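Local coordinates for protein NF-kappa-B inhibitor beta (Mus musculus, PDB 1OY3) that inhibits NF-kappa-B by complexing with it and trapping it in the cytoplasm, at residues T194-A199 with E209-A214. Numbering follows the deposited sequence.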
ATOM      1  N   THR C 194       5.678 -11.250   7.116  1.00 17.40           N
ATOM      2  CA  THR C 194       6.902 -11.390   6.332  1.00 18.99           C
ATOM      3  C   THR C 194       6.454 -11.744   4.915  1.00 12.04           C
ATOM      4  O   THR C 194       5.266 -11.951   4.668  1.00 10.49           O
ATOM      5  CB  THR C 194       7.755 -12.580   6.838  1.00 18.19           C
ATOM      6  OG1 THR C 194       6.977 -13.785   6.747  1.00 19.00           O
ATOM      7  CG2 THR C 194       8.190 -12.383   8.280  1.00 17.49           C
ATOM      8  N   PRO C 195       7.397 -11.804   3.960  1.00  9.68           N
ATOM      9  CA  PRO C 195       6.999 -12.164   2.603  1.00  7.12           C
ATOM     10  C   PRO C 195       6.273 -13.517   2.607  1.00 13.06           C
ATOM     11  O   PRO C 195       5.288 -13.712   1.888  1.00  9.73           O
ATOM     12  CB  PRO C 195       8.328 -12.218   1.876  1.00  9.59           C
ATOM     13  CG  PRO C 195       9.066 -11.102   2.501  1.00  5.65           C
ATOM     14  CD  PRO C 195       8.772 -11.272   3.972  1.00 10.52           C
ATOM     15  N   LEU C 196       6.755 -14.449   3.428  1.00 16.88           N
ATOM     16  CA  LEU C 196       6.132 -15.765   3.511  1.00 18.36           C
ATOM     17  C   LEU C 196       4.695 -15.676   4.012  1.00 18.77           C
ATOM     18  O   LEU C 196       3.851 -16.441   3.564  1.00 22.28           O
ATOM     19  CB  LEU C 196       6.942 -16.705   4.420  1.00 13.76           C
ATOM     20  CG  LEU C 196       8.262 -17.267   3.870  1.00 18.30           C
ATOM     21  CD1 LEU C 196       8.967 -18.087   4.947  1.00 18.43           C
ATOM     22  CD2 LEU C 196       7.998 -18.125   2.649  1.00 11.88           C
ATOM     23  N   HIS C 197       4.414 -14.753   4.937  1.00 21.86           N
ATOM     24  CA  HIS C 197       3.048 -14.599   5.443  1.00 22.75           C
ATOM     25  C   HIS C 197       2.160 -14.065   4.329  1.00 20.05           C
ATOM     26  O   HIS C 197       1.012 -14.489   4.182  1.00 16.93           O
ATOM     27  CB  HIS C 197       2.978 -13.620   6.623  1.00 23.66           C
ATOM     28  CG  HIS C 197       3.435 -14.191   7.931  1.00 23.45           C
ATOM     29  ND1 HIS C 197       4.685 -13.944   8.458  1.00 23.72           N
ATOM     30  CD2 HIS C 197       2.789 -14.962   8.838  1.00 22.51           C
ATOM     31  CE1 HIS C 197       4.788 -14.535   9.636  1.00 21.75           C
ATOM     32  NE2 HIS C 197       3.652 -15.160   9.889  1.00 21.80           N
ATOM     33  N   LEU C 198       2.696 -13.131   3.545  1.00 16.68           N
ATOM     34  CA  LEU C 198       1.930 -12.553   2.453  1.00 19.98           C
ATOM     35  C   LEU C 198       1.634 -13.595   1.388  1.00 20.72           C
ATOM     36  O   LEU C 198       0.534 -13.644   0.853  1.00 21.15           O
ATOM     37  CB  LEU C 198       2.673 -11.359   1.839  1.00 18.60           C
ATOM     38  CG  LEU C 198       2.969 -10.250   2.853  1.00 16.98           C
ATOM     39  CD1 LEU C 198       3.741  -9.134   2.186  1.00 28.01           C
ATOM     40  CD2 LEU C 198       1.675  -9.725   3.443  1.00 20.98           C
ATOM     41  N   ALA C 199       2.608 -14.437   1.079  1.00 22.02           N
ATOM     42  CA  ALA C 199       2.388 -15.459   0.068  1.00 24.15           C
ATOM     43  C   ALA C 199       1.281 -16.401   0.523  1.00 22.73           C
ATOM     44  O   ALA C 199       0.452 -16.823  -0.279  1.00 26.80           O
ATOM     45  CB  ALA C 199       3.670 -16.233  -0.189  1.00 22.44           C
ATOM     46  N   GLU C 209       6.907 -21.175  -2.405  1.00 25.94           N
ATOM     47  CA  GLU C 209       8.041 -22.067  -2.630  1.00 29.39           C
ATOM     48  C   GLU C 209       9.298 -21.308  -3.014  1.00 26.76           C
ATOM     49  O   GLU C 209      10.375 -21.585  -2.479  1.00 28.64           O
ATOM     50  CB  GLU C 209       7.721 -23.100  -3.708  1.00 34.02           C
ATOM     51  CG  GLU C 209       8.910 -23.995  -4.045  1.00 42.69           C
ATOM     52  CD  GLU C 209       8.499 -25.276  -4.733  1.00 47.26           C
ATOM     53  OE1 GLU C 209       7.884 -25.204  -5.819  1.00 46.08           O
ATOM     54  OE2 GLU C 209       8.790 -26.361  -4.178  1.00 54.44           O
ATOM     55  N   LEU C 210       9.174 -20.362  -3.945  1.00 24.77           N
ATOM     56  CA  LEU C 210      10.338 -19.570  -4.353  1.00 22.37           C
ATOM     57  C   LEU C 210      10.971 -18.986  -3.102  1.00 21.85           C
ATOM     58  O   LEU C 210      12.173 -19.126  -2.874  1.00 24.85           O
ATOM     59  CB  LEU C 210       9.934 -18.431  -5.299  1.00 21.07           C
ATOM     60  CG  LEU C 210       9.643 -18.804  -6.757  1.00 28.67           C
ATOM     61  CD1 LEU C 210       9.213 -17.560  -7.542  1.00 26.00           C
ATOM     62  CD2 LEU C 210      10.891 -19.434  -7.382  1.00 23.34           C
ATOM     63  N   LEU C 211      10.150 -18.338  -2.283  1.00 21.99           N
ATOM     64  CA  LEU C 211      10.639 -17.746  -1.047  1.00 20.33           C
ATOM     65  C   LEU C 211      11.320 -18.808  -0.188  1.00 22.45           C
ATOM     66  O   LEU C 211      12.443 -18.613   0.291  1.00 21.66           O
ATOM     67  CB  LEU C 211       9.474 -17.122  -0.269  1.00 21.02           C
ATOM     68  CG  LEU C 211       8.874 -15.872  -0.921  1.00 16.64           C
ATOM     69  CD1 LEU C 211       7.589 -15.469  -0.223  1.00 17.84           C
ATOM     70  CD2 LEU C 211       9.908 -14.754  -0.862  1.00 15.48           C
ATOM     71  N   LEU C 212      10.641 -19.935  -0.002  1.00 20.00           N
ATOM     72  CA  LEU C 212      11.191 -21.012   0.824  1.00 23.64           C
ATOM     73  C   LEU C 212      12.546 -21.523   0.338  1.00 21.83           C
ATOM     74  O   LEU C 212      13.513 -21.556   1.102  1.00 22.48           O
ATOM     75  CB  LEU C 212      10.181 -22.167   0.926  1.00 18.72           C
ATOM     76  CG  LEU C 212       9.031 -21.855   1.895  1.00 18.43           C
ATOM     77  CD1 LEU C 212       7.954 -22.933   1.805  1.00 16.15           C
ATOM     78  CD2 LEU C 212       9.581 -21.733   3.332  1.00  7.63           C
ATOM     79  N   LYS C 213      12.630 -21.902  -0.933  1.00 26.62           N
ATOM     80  CA  LYS C 213      13.887 -22.401  -1.469  1.00 26.45           C
ATOM     81  C   LYS C 213      15.000 -21.365  -1.304  1.00 25.72           C
ATOM     82  O   LYS C 213      16.160 -21.732  -1.098  1.00 24.17           O
ATOM     83  CB  LYS C 213      13.727 -22.793  -2.944  1.00 31.27           C
ATOM     84  CG  LYS C 213      12.486 -23.637  -3.208  1.00 35.12           C
ATOM     85  CD  LYS C 213      12.744 -24.834  -4.110  1.00 34.36           C
ATOM     86  CE  LYS C 213      13.108 -24.441  -5.531  1.00 38.84           C
ATOM     87  NZ  LYS C 213      13.197 -25.657  -6.393  1.00 33.50           N
ATOM     88  N   ALA C 214      14.660 -20.078  -1.375  1.00 21.37           N
ATOM     89  CA  ALA C 214      15.678 -19.033  -1.215  1.00 16.34           C
ATOM     90  C   ALA C 214      16.060 -18.799   0.244  1.00 20.53           C
ATOM     91  O   ALA C 214      16.868 -17.914   0.552  1.00 20.91           O
ATOM     92  CB  ALA C 214      15.218 -17.732  -1.848  1.00 18.33           C
TER
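Leu196 and Leu211 pack against each other between the two antiparallel helices of ankyrin repeat 5. Thr194 to His197 spell the T-P-L-H motif that starts the first helix of an ankyrin repeat, with Thr194 as N-cap. The chain then turns back into helix 205-213. The axes of 195-199 and 209-213 come within 9.9 Å, with their directions 155° apart.

The contact between the segments is apolar. The side chains of Leu196 and Leu211 run past each other in opposite directions. CD2 of Leu196 presses on CB of Leu211 at 3.4 Å, tighter than usual for two carbons. Leu196 CD2 also reaches Leu212 CG at 3.9 Å, and these two side chains cross at about a right angle. CB of Leu211 points toward the first helix, and chi1 (-69°) with an extended chi2 brings CD1 there. Leu211 CD1 meets Pro195 CB at 3.9 Å and Ala199 CB at 4.0 Å. It also lies against the backbone oxygen of Pro195, which accepts the helix bond from Ala199 N. Leu162 and Val166 of helix 161-167, in the preceding repeat, touch Pro195 and Ala199.

The side-chain hydrogen bonds between residues of these segments join Thr194 and His197, which form a capping box. Outside them, His197 NE2 bonds to Arg226 O, linking this repeat to the next. His197 ND1 receives Thr194 N, tilted 24° from the ring plane, and pairs with Thr194 OG1 at 2.9 Å. Thr194 OG1 accepts from His197 N at 3.3 Å.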